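Local coordinates for protein Moesin/ezrin/radixin homolog 2 (Drosophila melanogaster, PDB 7EDR) that probably acts, as the fly Merlin of the ezrin-radixin-moesin family, through a FERM domain that links membrane-associated proteins with signalling partners, at residues L286-G289 / N290-Y294; V251-D255 / K256-I260; K299-T302 / M303-Q306; S25-D28 / L29-V33; E233-L237 / T238-T242. One frame throughout, in Å; residues are numbered along the deposited sequence.

Interaction 1 (L286-G289 / N290-Y294); sequences LCKG and NHDLY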
loop_
_atom_site.group_PDB
_atom_site.type_symbol
_atom_site.label_atom_id
_atom_site.label_comp_id
_atom_site.label_asym_id
_atom_site.label_seq_id
_atom_site.Cartn_x
_atom_site.Cartn_y
_atom_site.Cartn_z
ATOM N N LEU C 286 3.238 27.967 1.270
ATOM C CA LEU C 286 4.204 27.009 0.745
ATOM C C LEU C 286 4.590 25.964 1.800
ATOM O O LEU C 286 4.751 24.775 1.475
ATOM C CB LEU C 286 5.437 27.759 0.239
ATOM C CG LEU C 286 5.725 27.954 -1.259
ATOM C CD1 LEU C 286 4.760 27.233 -2.177
ATOM C CD2 LEU C 286 5.845 29.421 -1.626
ATOM N N CYS C 287 4.734 26.391 3.068
ATOM C CA CYS C 287 5.097 25.483 4.161
ATOM C C CYS C 287 3.977 24.494 4.456
ATOM O O CYS C 287 4.223 23.296 4.659
ATOM C CB CYS C 287 5.412 26.275 5.430
ATOM S SG CYS C 287 6.991 27.191 5.475
ATOM N N LYS C 288 2.742 24.992 4.528
ATOM C CA LYS C 288 1.614 24.127 4.838
ATOM C C LYS C 288 1.384 23.127 3.715
ATOM O O LYS C 288 1.241 21.923 3.965
ATOM C CB LYS C 288 0.366 24.977 5.094
ATOM C CG LYS C 288 -0.907 24.189 5.385
ATOM C CD LYS C 288 -0.756 23.288 6.615
ATOM C CE LYS C 288 -1.996 22.409 6.779
ATOM N NZ LYS C 288 -2.220 21.999 8.196
ATOM N N GLY C 289 1.351 23.611 2.468
ATOM C CA GLY C 289 1.189 22.713 1.334
ATOM C C GLY C 289 2.271 21.653 1.261
ATOM O O GLY C 289 1.976 20.460 1.112
ATOM N N ASN C 290 3.542 22.070 1.388
ATOM C CA ASN C 290 4.642 21.113 1.291
ATOM C C ASN C 290 4.607 20.117 2.441
ATOM O O ASN C 290 4.881 18.927 2.244
ATOM C CB ASN C 290 5.987 21.841 1.242
ATOM C CG ASN C 290 6.401 22.207 -0.184
ATOM O OD1 ASN C 290 6.736 21.333 -0.998
ATOM N ND2 ASN C 290 6.383 23.502 -0.487
ATOM N N HIS C 291 4.245 20.579 3.645
ATOM C CA HIS C 291 4.103 19.663 4.773
ATOM C C HIS C 291 2.958 18.673 4.561
ATOM O O HIS C 291 3.115 17.474 4.849
ATOM C CB HIS C 291 3.896 20.436 6.067
ATOM C CG HIS C 291 3.751 19.545 7.253
ATOM N ND1 HIS C 291 2.563 18.930 7.579
ATOM C CD2 HIS C 291 4.663 19.116 8.158
ATOM C CE1 HIS C 291 2.745 18.174 8.646
ATOM N NE2 HIS C 291 4.011 18.270 9.018
ATOM N N ASP C 292 1.803 19.153 4.058
ATOM C CA ASP C 292 0.696 18.258 3.722
ATOM C C ASP C 292 1.155 17.124 2.818
ATOM O O ASP C 292 0.842 15.953 3.065
ATOM C CB ASP C 292 -0.439 19.008 3.018
ATOM C CG ASP C 292 -1.259 19.897 3.949
ATOM O OD1 ASP C 292 -1.287 19.668 5.181
ATOM O OD2 ASP C 292 -1.904 20.834 3.418
ATOM N N LEU C 293 1.874 17.456 1.740
ATOM C CA LEU C 293 2.242 16.420 0.784
ATOM C C LEU C 293 3.333 15.540 1.340
ATOM O O LEU C 293 3.399 14.357 0.995
ATOM C CB LEU C 293 2.698 17.015 -0.550
ATOM C CG LEU C 293 1.573 17.687 -1.316
ATOM C CD1 LEU C 293 2.090 18.438 -2.507
ATOM C CD2 LEU C 293 0.600 16.635 -1.759
ATOM N N TYR C 294 4.194 16.106 2.192
ATOM C CA TYR C 294 5.242 15.316 2.823
ATOM C C TYR C 294 4.648 14.114 3.562
ATOM O O TYR C 294 5.135 12.984 3.424
ATOM C CB TYR C 294 6.061 16.205 3.771
ATOM C CG TYR C 294 7.243 15.511 4.400
ATOM C CD1 TYR C 294 7.115 14.806 5.599
ATOM C CD2 TYR C 294 8.497 15.541 3.780
ATOM C CE1 TYR C 294 8.205 14.154 6.175
ATOM C CE2 TYR C 294 9.593 14.896 4.341
ATOM C CZ TYR C 294 9.446 14.202 5.539
ATOM O OH TYR C 294 10.548 13.565 6.086
#
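L286 O is held twice by N290, once by the backbone and once by the side-chain amide. N290 N donates to it in the ordinary i to i+4 helical bond, and N290 ND2 bends back to the same L286 O at 2.9 Å with an N-H...O angle of 148°. The two donors reach this oxygen from opposite faces of its carbonyl plane, the ND2 standing well above it; the ND2 bond holds the rotation of the amide, and the oxygen is shared by both donors. On another flank of the same helix K288 meets D292, one turn farther on. The lysine chain kinks at its second torsion (chi2 59°) and passes its CE within 3.3 Å of D292 OD1, whereas K288 NZ ends 3.9 Å from D292 OD1, a long salt bridge that rests on charge attraction. D292 OD2 is hydrogen-bonded to a polar side chain of another protein's chain. Beneath these side chains, D292 N bonds to K288 O at 2.8 Å, which sets K288 and D292 one turn apart. Farther out, L286 packs on F209 and V223, C287 and N290 lie against W245, and the ring of Y294 meets that same tryptophan. A C-terminal helix packed against the beta sheet is characteristic of the PH fold; here its other flank meets another protein's chain.

Interaction 2 (V251-D255 / K256-I260); sequences VSFDD and KKFTI
The F258 ring carries F253 CB on one face: the methylene sits 3.5 Å from the ring centroid, only 3° off the normal, a CH-pi contact over the middle of the ring. At the edge of F258, near its plane, V251 CG1 comes to 4.1 Å from F258 CE1. The F253 ring itself is neither stacked nor edge-on to F258; the two planes meet at 43°. What brings F253 CB so squarely over its neighbour is the non-hydrogen-bonded cross-strand pairing of F253 with F258, while a first torsion of 73° sets the F253 ring between its backbone N and carbonyl carbon and turns it away from the partner strand. V251 and I260 pair likewise on this face, lying side by side, and the F258 ring also meets F272 nearly parallel and packs on I283 of helix 277-297. On the other face, S252 OG and T259 O share a water. The antiparallel strands are tied by S252 N to T259 O at 3.0 Å and by D254 N to K257 O at 2.9 Å, and a type II' turn joins them. At that turn K256 NZ curls back to D255 OD2, 3.1 Å away, arriving from above the carboxylate plane. The hairpin thus divides its chemistry: aromatic and aliphatic groups face the helix of the PH-like lobe, and hydroxyls, water and charges take the opposite face and the exposed turn.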
loop_
_atom_site.group_PDB
_atom_site.type_symbol
_atom_site.label_atom_id
_atom_site.label_comp_id
_atom_site.label_asym_id
_atom_site.label_seq_id
_atom_site.Cartn_x
_atom_site.Cartn_y
_atom_site.Cartn_z
ATOM N N VAL C 251 4.372 26.806 12.328
ATOM C CA VAL C 251 4.990 27.902 11.588
ATOM C C VAL C 251 4.028 29.081 11.604
ATOM O O VAL C 251 2.842 28.919 11.286
ATOM C CB VAL C 251 5.326 27.510 10.134
ATOM C CG1 VAL C 251 5.611 28.764 9.297
ATOM C CG2 VAL C 251 6.512 26.557 10.075
ATOM N N SER C 252 4.533 30.264 11.965
ATOM C CA SER C 252 3.686 31.454 12.015
ATOM C C SER C 252 4.517 32.720 11.852
ATOM O O SER C 252 5.726 32.740 12.093
ATOM C CB SER C 252 2.882 31.529 13.322
ATOM O OG SER C 252 3.730 31.662 14.447
ATOM N N PHE C 253 3.841 33.784 11.435
ATOM C CA PHE C 253 4.464 35.094 11.335
ATOM C C PHE C 253 3.516 36.132 11.923
ATOM O O PHE C 253 2.287 35.986 11.863
ATOM C CB PHE C 253 4.834 35.470 9.875
ATOM C CG PHE C 253 3.644 35.813 9.025
ATOM C CD1 PHE C 253 3.004 34.831 8.278
ATOM C CD2 PHE C 253 3.151 37.111 8.981
ATOM C CE1 PHE C 253 1.895 35.131 7.503
ATOM C CE2 PHE C 253 2.042 37.419 8.214
ATOM C CZ PHE C 253 1.412 36.426 7.470
ATOM N N ASP C 254 4.104 37.173 12.510
ATOM C CA ASP C 254 3.376 38.385 12.869
ATOM C C ASP C 254 4.153 39.560 12.313
ATOM O O ASP C 254 5.291 39.801 12.733
ATOM C CB ASP C 254 3.209 38.538 14.384
ATOM C CG ASP C 254 2.632 39.907 14.778
ATOM O OD1 ASP C 254 3.102 40.466 15.786
ATOM O OD2 ASP C 254 1.716 40.430 14.097
ATOM N N ASP C 255 3.552 40.278 11.371
ATOM C CA ASP C 255 4.226 41.381 10.680
ATOM C C ASP C 255 5.464 40.810 10.000
ATOM O O ASP C 255 5.323 39.949 9.116
ATOM C CB ASP C 255 4.483 42.520 11.670
ATOM C CG ASP C 255 4.817 43.825 10.981
ATOM O OD1 ASP C 255 5.701 44.549 11.495
ATOM O OD2 ASP C 255 4.189 44.133 9.943
ATOM N N LYS C 256 6.675 41.215 10.369
ATOM C CA LYS C 256 7.869 40.804 9.648
ATOM C C LYS C 256 8.540 39.587 10.257
ATOM O O LYS C 256 9.506 39.082 9.675
ATOM C CB LYS C 256 8.873 41.964 9.593
ATOM C CG LYS C 256 8.272 43.259 9.077
ATOM C CD LYS C 256 7.433 43.031 7.813
ATOM C CE LYS C 256 7.084 44.352 7.111
ATOM N NZ LYS C 256 6.154 45.234 7.871
ATOM N N LYS C 257 8.042 39.099 11.388
ATOM C CA LYS C 257 8.751 38.143 12.229
ATOM C C LYS C 257 8.120 36.759 12.097
ATOM O O LYS C 257 6.954 36.560 12.473
ATOM C CB LYS C 257 8.722 38.609 13.683
ATOM C CG LYS C 257 9.618 37.831 14.626
ATOM C CD LYS C 257 9.163 38.046 16.064
ATOM C CE LYS C 257 10.287 37.832 17.056
ATOM N NZ LYS C 257 9.802 38.088 18.449
ATOM N N PHE C 258 8.890 35.803 11.572
ATOM C CA PHE C 258 8.469 34.404 11.546
ATOM C C PHE C 258 8.915 33.701 12.822
ATOM O O PHE C 258 10.066 33.853 13.259
ATOM C CB PHE C 258 9.038 33.665 10.331
ATOM C CG PHE C 258 8.108 33.637 9.152
ATOM C CD1 PHE C 258 7.224 32.589 8.980
ATOM C CD2 PHE C 258 8.108 34.674 8.226
ATOM C CE1 PHE C 258 6.352 32.568 7.896
ATOM C CE2 PHE C 258 7.251 34.661 7.136
ATOM C CZ PHE C 258 6.370 33.606 6.973
ATOM N N THR C 259 8.001 32.935 13.412
ATOM C CA THR C 259 8.320 32.053 14.524
ATOM C C THR C 259 8.118 30.608 14.090
ATOM O O THR C 259 7.056 30.252 13.558
ATOM C CB THR C 259 7.459 32.347 15.750
ATOM O OG1 THR C 259 7.581 33.734 16.102
ATOM C CG2 THR C 259 7.919 31.468 16.911
ATOM N N ILE C 260 9.128 29.781 14.331
ATOM C CA ILE C 260 9.105 28.376 13.960
ATOM C C ILE C 260 9.320 27.558 15.216
ATOM O O ILE C 260 10.358 27.693 15.878
ATOM C CB ILE C 260 10.164 28.052 12.899
ATOM C CG1 ILE C 260 9.693 28.609 11.554
ATOM C CG2 ILE C 260 10.407 26.544 12.831
ATOM C CD1 ILE C 260 10.767 28.668 10.561
HETATM O O HOH W 1 4.749 29.319 15.198
#

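Interaction 3 (K299-T302 / M303-Q306); sequences KPDT and MEIQ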
loop_
_atom_site.group_PDB
_atom_site.type_symbol
_atom_site.label_atom_id
_atom_site.label_comp_id
_atom_site.label_asym_id
_atom_site.label_seq_id
_atom_site.Cartn_x
_atom_site.Cartn_y
_atom_site.Cartn_z
ATOM N N LYS C 299 1.909 8.066 2.953
ATOM C CA LYS C 299 0.726 7.214 3.086
ATOM C C LYS C 299 0.137 7.089 1.682
ATOM O O LYS C 299 -0.871 7.731 1.353
ATOM C CB LYS C 299 -0.261 7.807 4.100
ATOM C CG LYS C 299 -1.522 6.983 4.388
ATOM C CD LYS C 299 -1.251 5.812 5.318
ATOM C CE LYS C 299 -2.562 5.164 5.768
ATOM N NZ LYS C 299 -2.327 3.944 6.574
ATOM N N PRO C 300 0.755 6.257 0.816
ATOM C CA PRO C 300 0.461 6.307 -0.631
ATOM C C PRO C 300 -1.007 6.184 -1.048
ATOM O O PRO C 300 -1.368 6.649 -2.141
ATOM C CB PRO C 300 1.291 5.141 -1.181
ATOM C CG PRO C 300 2.491 5.091 -0.270
ATOM C CD PRO C 300 1.928 5.404 1.114
ATOM N N ASP C 301 -1.876 5.605 -0.212
ATOM C CA ASP C 301 -3.296 5.581 -0.574
ATOM C C ASP C 301 -3.870 6.987 -0.759
ATOM O O ASP C 301 -4.767 7.184 -1.586
ATOM C CB ASP C 301 -4.099 4.815 0.475
ATOM C CG ASP C 301 -3.855 3.323 0.407
ATOM O OD1 ASP C 301 -3.340 2.863 -0.632
ATOM O OD2 ASP C 301 -4.156 2.612 1.390
ATOM N N THR C 302 -3.379 7.971 -0.003
ATOM C CA THR C 302 -3.849 9.341 -0.165
ATOM C C THR C 302 -3.493 9.930 -1.525
ATOM O O THR C 302 -4.013 11.002 -1.862
ATOM C CB THR C 302 -3.279 10.237 0.951
ATOM O OG1 THR C 302 -1.868 10.450 0.746
ATOM C CG2 THR C 302 -3.508 9.605 2.328
ATOM N N MET C 303 -2.621 9.274 -2.302
ATOM C CA MET C 303 -2.202 9.771 -3.611
ATOM C C MET C 303 -2.791 8.971 -4.760
ATOM O O MET C 303 -2.343 9.132 -5.901
ATOM C CB MET C 303 -0.672 9.781 -3.745
ATOM C CG MET C 303 0.070 10.482 -2.611
ATOM S SD MET C 303 -0.371 12.220 -2.470
ATOM C CE MET C 303 1.217 12.971 -2.836
ATOM N N GLU C 304 -3.758 8.102 -4.490
ATOM C CA GLU C 304 -4.404 7.340 -5.549
ATOM C C GLU C 304 -5.193 8.243 -6.479
ATOM O O GLU C 304 -5.803 9.227 -6.063
ATOM C CB GLU C 304 -5.369 6.316 -4.970
ATOM C CG GLU C 304 -4.763 4.982 -4.655
ATOM C CD GLU C 304 -5.629 4.223 -3.671
ATOM O OE1 GLU C 304 -5.062 3.528 -2.799
ATOM O OE2 GLU C 304 -6.878 4.351 -3.751
ATOM N N ILE C 305 -5.225 7.870 -7.739
ATOM C CA ILE C 305 -6.072 8.573 -8.682
ATOM C C ILE C 305 -7.035 7.589 -9.322
ATOM O O ILE C 305 -6.762 6.386 -9.416
ATOM C CB ILE C 305 -5.247 9.299 -9.752
ATOM C CG1 ILE C 305 -4.457 8.287 -10.568
ATOM C CG2 ILE C 305 -4.356 10.319 -9.101
ATOM C CD1 ILE C 305 -3.754 8.903 -11.726
ATOM N N GLN C 306 -8.182 8.120 -9.744
ATOM C CA GLN C 306 -9.139 7.399 -10.569
ATOM C C GLN C 306 -8.492 6.872 -11.854
ATOM O O GLN C 306 -8.713 5.724 -12.252
ATOM C CB GLN C 306 -10.314 8.314 -10.906
ATOM C CG GLN C 306 -11.402 7.657 -11.750
ATOM C CD GLN C 306 -12.798 8.043 -11.280
ATOM O OE1 GLN C 306 -13.084 9.223 -11.041
ATOM N NE2 GLN C 306 -13.669 7.046 -11.124
HETATM O O HOH W 2 -6.272 10.404 -4.007
#
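M303 N donates to P300 O at 2.9 Å, closing a 3-10 turn that follows the long C-terminal helix of the PH-like FERM lobe. The same i to i+3 pattern recurs between E304 N and D301 O, 3.2 Å apart, and in both bonds the N-H stands well above the carbonyl plane. Before them, T302 N binds K299 O at 2.9 Å, so the same spacing winds the chain from K299 to E304. D301 and E304 run side by side, pointing the same way, with their carboxylate planes 68° apart; the very close approach modelled between D301 OD1 and E304 OE1, two like-charged oxygens, is doubtful. M303 is folded back by bends at chi2 (-61°) and chi3, and its chain crosses T302 to pack on L293 and R296 of helix 277-297. R296 also bonds T302 O, tying the turn to the helix. Beyond it I305 lies against R40 and W43, linking the chain end to the N-terminal lobe. T302 packs on an aromatic side chain of another protein's chain. M303 SD comes to rest 3.9 Å from T302 O.

Interaction 4 (S25-D28 / L29-V33); sequences SGQD and LFDLV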
loop_
_atom_site.group_PDB
_atom_site.type_symbol
_atom_site.label_atom_id
_atom_site.label_comp_id
_atom_site.label_asym_id
_atom_site.label_seq_id
_atom_site.Cartn_x
_atom_site.Cartn_y
_atom_site.Cartn_z
ATOM N N SER C 25 -16.279 30.234 -8.174
ATOM C CA SER C 25 -15.211 30.139 -7.187
ATOM C C SER C 25 -13.916 29.641 -7.817
ATOM O O SER C 25 -13.882 29.148 -8.951
ATOM C CB SER C 25 -15.600 29.199 -6.060
ATOM O OG SER C 25 -15.544 27.876 -6.545
ATOM N N GLY C 26 -12.834 29.769 -7.042
ATOM C CA GLY C 26 -11.545 29.252 -7.485
ATOM C C GLY C 26 -11.563 27.750 -7.712
ATOM O O GLY C 26 -10.988 27.253 -8.691
ATOM N N GLN C 27 -12.233 27.005 -6.822
ATOM C CA GLN C 27 -12.355 25.569 -7.025
ATOM C C GLN C 27 -13.010 25.259 -8.357
ATOM O O GLN C 27 -12.681 24.250 -9.001
ATOM C CB GLN C 27 -13.163 24.919 -5.905
ATOM C CG GLN C 27 -13.022 23.392 -5.914
ATOM C CD GLN C 27 -11.604 22.960 -5.580
ATOM O OE1 GLN C 27 -11.047 23.365 -4.553
ATOM N NE2 GLN C 27 -10.999 22.162 -6.459
ATOM N N ASP C 28 -13.961 26.110 -8.772
ATOM C CA ASP C 28 -14.690 25.893 -10.020
ATOM C C ASP C 28 -13.759 26.011 -11.217
ATOM O O ASP C 28 -13.764 25.153 -12.108
ATOM C CB ASP C 28 -15.837 26.898 -10.149
ATOM C CG ASP C 28 -16.925 26.708 -9.116
ATOM O OD1 ASP C 28 -17.182 25.556 -8.700
ATOM O OD2 ASP C 28 -17.550 27.732 -8.750
ATOM N N LEU C 29 -12.967 27.083 -11.263
ATOM C CA LEU C 29 -11.984 27.226 -12.329
ATOM C C LEU C 29 -10.996 26.072 -12.285
ATOM O O LEU C 29 -10.775 25.394 -13.292
ATOM C CB LEU C 29 -11.261 28.571 -12.199
ATOM C CG LEU C 29 -10.726 29.319 -13.424
ATOM C CD1 LEU C 29 -9.632 30.275 -13.015
ATOM C CD2 LEU C 29 -10.217 28.407 -14.508
ATOM N N PHE C 30 -10.426 25.815 -11.102
ATOM C CA PHE C 30 -9.448 24.746 -10.920
ATOM C C PHE C 30 -9.973 23.397 -11.415
ATOM O O PHE C 30 -9.273 22.685 -12.141
ATOM C CB PHE C 30 -9.041 24.671 -9.444
ATOM C CG PHE C 30 -7.786 23.855 -9.186
ATOM C CD1 PHE C 30 -6.536 24.312 -9.596
ATOM C CD2 PHE C 30 -7.854 22.646 -8.516
ATOM C CE1 PHE C 30 -5.386 23.570 -9.358
ATOM C CE2 PHE C 30 -6.704 21.909 -8.277
ATOM C CZ PHE C 30 -5.467 22.383 -8.704
ATOM N N ASP C 31 -11.206 23.029 -11.047
ATOM C CA ASP C 31 -11.755 21.757 -11.530
ATOM C C ASP C 31 -11.975 21.794 -13.038
ATOM O O ASP C 31 -11.732 20.807 -13.743
ATOM C CB ASP C 31 -13.072 21.424 -10.819
ATOM C CG ASP C 31 -12.900 21.185 -9.321
ATOM O OD1 ASP C 31 -11.768 20.906 -8.868
ATOM O OD2 ASP C 31 -13.910 21.257 -8.588
ATOM N N LEU C 32 -12.435 22.933 -13.548
ATOM C CA LEU C 32 -12.630 23.082 -14.982
ATOM C C LEU C 32 -11.331 22.839 -15.737
ATOM O O LEU C 32 -11.299 22.086 -16.717
ATOM C CB LEU C 32 -13.176 24.477 -15.265
ATOM C CG LEU C 32 -13.533 24.842 -16.695
ATOM C CD1 LEU C 32 -14.495 23.814 -17.277
ATOM C CD2 LEU C 32 -14.146 26.227 -16.667
ATOM N N VAL C 33 -10.247 23.467 -15.286
ATOM C CA VAL C 33 -8.937 23.262 -15.901
ATOM C C VAL C 33 -8.526 21.797 -15.823
ATOM O O VAL C 33 -8.109 21.195 -16.820
ATOM C CB VAL C 33 -7.888 24.163 -15.229
ATOM C CG1 VAL C 33 -6.492 23.798 -15.717
ATOM C CG2 VAL C 33 -8.196 25.621 -15.493
#
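The start of helix 26-37 runs in regular i to i+4 order, with L29 N bonded to S25 O, F30 N to G26 O and D31 N to Q27 O, the last at 2.8 Å. The N-terminal end is closed by a capping box: S25 OG accepts from D28 N at 3.3 Å. In return S25 N gives a nearly straight bond to D28 OD2 at 2.9 Å. Each residue therefore serves the other's backbone N-H with its side chain. Within the same turn Q27 reaches along the helix to D31. With CG anti to the backbone N (chi1 -166°) and a bend at chi2, its amide turns along the helix, and Q27 NE2 donates to D31 OD1 at 2.8 Å. The acceptor lies in the amide plane, but the donor comes from above the carboxylate plane. The same NE2 stands at the edge of the F30 ring, 3.8 Å from F30 CD2, while Q27 OE1 is bonded to a polar side chain of another protein's chain. Away from this polar pair, L29 and V33 press helix 26-37 onto the ubiquitin-like sheet of the FERM N-terminal lobe: L29 reaches V7 and V9 of strand 5-10 and L20 of strand 15-20, and F30 and V33 meet F83 of strand 78-85.

Interaction 5 (E233-L237 / T238-T242); sequences ERDKL and TPKTT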
loop_
_atom_site.group_PDB
_atom_site.type_symbol
_atom_site.label_atom_id
_atom_site.label_comp_id
_atom_site.label_asym_id
_atom_site.label_seq_id
_atom_site.Cartn_x
_atom_site.Cartn_y
_atom_site.Cartn_z
ATOM N N GLU C 233 23.875 34.164 2.249
ATOM C CA GLU C 233 23.434 35.168 1.287
ATOM C C GLU C 233 24.023 34.936 -0.101
ATOM O O GLU C 233 23.359 35.201 -1.111
ATOM C CB GLU C 233 23.803 36.557 1.787
ATOM C CG GLU C 233 23.293 37.682 0.902
ATOM C CD GLU C 233 23.986 39.008 1.185
ATOM O OE1 GLU C 233 24.895 39.054 2.054
ATOM O OE2 GLU C 233 23.612 40.005 0.536
ATOM N N ARG C 234 25.243 34.402 -0.177
ATOM C CA ARG C 234 25.971 34.309 -1.435
ATOM C C ARG C 234 26.166 32.881 -1.920
ATOM O O ARG C 234 26.924 32.666 -2.871
ATOM C CB ARG C 234 27.336 34.983 -1.309
ATOM C CG ARG C 234 27.274 36.336 -0.650
ATOM C CD ARG C 234 28.616 37.061 -0.674
ATOM N NE ARG C 234 28.490 38.411 -0.122
ATOM C CZ ARG C 234 27.749 39.382 -0.653
ATOM N NH1 ARG C 234 27.060 39.175 -1.775
ATOM N NH2 ARG C 234 27.701 40.573 -0.061
ATOM N N ASP C 235 25.524 31.899 -1.284
ATOM C CA ASP C 235 25.633 30.501 -1.704
ATOM C C ASP C 235 24.227 29.886 -1.699
ATOM O O ASP C 235 23.778 29.323 -0.695
ATOM C CB ASP C 235 26.592 29.749 -0.793
ATOM C CG ASP C 235 26.866 28.334 -1.261
ATOM O OD1 ASP C 235 26.174 27.836 -2.171
ATOM O OD2 ASP C 235 27.779 27.706 -0.699
ATOM N N LYS C 236 23.537 29.997 -2.833
ATOM C CA LYS C 236 22.252 29.337 -3.011
ATOM C C LYS C 236 22.386 27.863 -3.372
ATOM O O LYS C 236 21.375 27.155 -3.394
ATOM C CB LYS C 236 21.448 30.047 -4.092
ATOM C CG LYS C 236 20.870 31.383 -3.686
ATOM C CD LYS C 236 19.805 31.800 -4.713
ATOM C CE LYS C 236 19.024 33.021 -4.281
ATOM N NZ LYS C 236 18.099 33.491 -5.359
ATOM N N LEU C 237 23.593 27.382 -3.663
ATOM C CA LEU C 237 23.737 25.978 -4.032
ATOM C C LEU C 237 23.622 25.067 -2.825
ATOM O O LEU C 237 22.830 24.124 -2.833
ATOM C CB LEU C 237 25.075 25.734 -4.727
ATOM C CG LEU C 237 25.024 25.700 -6.242
ATOM C CD1 LEU C 237 24.117 26.798 -6.754
ATOM C CD2 LEU C 237 26.431 25.865 -6.771
ATOM N N THR C 238 24.423 25.313 -1.785
ATOM C CA THR C 238 24.497 24.362 -0.685
ATOM C C THR C 238 23.954 24.966 0.602
ATOM O O THR C 238 24.425 26.028 1.031
ATOM C CB THR C 238 25.936 23.898 -0.468
ATOM O OG1 THR C 238 26.486 23.467 -1.718
ATOM C CG2 THR C 238 25.956 22.730 0.510
ATOM N N PRO C 239 22.988 24.326 1.252
ATOM C CA PRO C 239 22.414 24.915 2.468
ATOM C C PRO C 239 23.364 24.808 3.653
ATOM O O PRO C 239 24.170 23.881 3.752
ATOM C CB PRO C 239 21.131 24.095 2.695
ATOM C CG PRO C 239 21.355 22.800 2.018
ATOM C CD PRO C 239 22.324 23.066 0.865
ATOM N N LYS C 240 23.275 25.801 4.548
ATOM C CA LYS C 240 24.091 25.791 5.762
ATOM C C LYS C 240 23.509 24.861 6.814
ATOM O O LYS C 240 24.249 24.138 7.487
ATOM C CB LYS C 240 24.220 27.206 6.334
ATOM C CG LYS C 240 25.088 28.135 5.484
ATOM C CD LYS C 240 26.399 27.446 5.119
ATOM C CE LYS C 240 27.208 28.315 4.156
ATOM N NZ LYS C 240 27.909 27.490 3.114
ATOM N N THR C 241 22.189 24.885 6.972
ATOM C CA THR C 241 21.481 23.989 7.869
ATOM C C THR C 241 20.106 23.727 7.272
ATOM O O THR C 241 19.688 24.380 6.307
ATOM C CB THR C 241 21.377 24.576 9.283
ATOM O OG1 THR C 241 20.977 23.554 10.200
ATOM C CG2 THR C 241 20.373 25.721 9.331
ATOM N N THR C 242 19.396 22.769 7.859
ATOM C CA THR C 242 18.114 22.357 7.322
ATOM C C THR C 242 17.262 21.775 8.440
ATOM O O THR C 242 17.782 21.287 9.453
ATOM C CB THR C 242 18.293 21.334 6.185
ATOM O OG1 THR C 242 17.030 21.093 5.531
ATOM C CG2 THR C 242 18.885 20.022 6.729
HETATM O O HOH W 3 24.594 28.577 2.006
HETATM O O HOH W 4 28.470 25.709 -1.953
#
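D235 OD1 receives the backbone N-H of T238 at 3.1 Å, a straight bond (167°) that meets the oxygen from above the carboxylate plane. L237 N also approaches D235 OD1, at 3.0 Å, but its bent geometry makes that bond weak. Two successive backbone groups thus fold round one carboxylate oxygen, and the first torsion of D235, with CG anti to the backbone N (chi1 -174°), carries the acid inward to meet them. This is the tight part of the loop; next to it L237 packs on M203 and D202 and on an apolar side chain of another protein's chain. The other carboxylate oxygen serves a looser, wetter side. K240 NZ, brought back by bends in its chain, stops 3.8 Å from D235 OD2, a long salt bridge in which the two side chains cross at about a right angle. One water gives a proton to D235 OD2 and also bonds T238 OG1 at 3.0 Å; T238 OG1 has a further weak bond to a polar side chain of another protein's chain. A second water bridges the backbones, donating to D235 O and, at 2.7 Å, to T238 O. At the far end, K240 and T241 both face I230 of strand 227-232. The loop joins adjacent antiparallel strands 227-232 and 241-244 of the PH-like lobe and enters the second through a classic beta bulge.

Interactions 1, 2 and 5 belong to the PH-like lobe, placed on its long helix, a hairpin and a strand-joining loop. Interaction 1 lies with its centre about 17 Å from that of interaction 2 and about 21 Å from that of interaction 5. Interaction 3 follows on the chain after interaction 1 and touches it directly, L293 CD2 packing on M303 CE at 3.9 Å. Interaction 4 stands apart in the ubiquitin-like lobe, about 21 Å between centres from both 1 and 3, and about 37 Å from interaction 5, on the opposite side of the chain's centre. Chains of another protein reach interactions 1, 3, 4 and 5, whereas none in the assembly touches interaction 2.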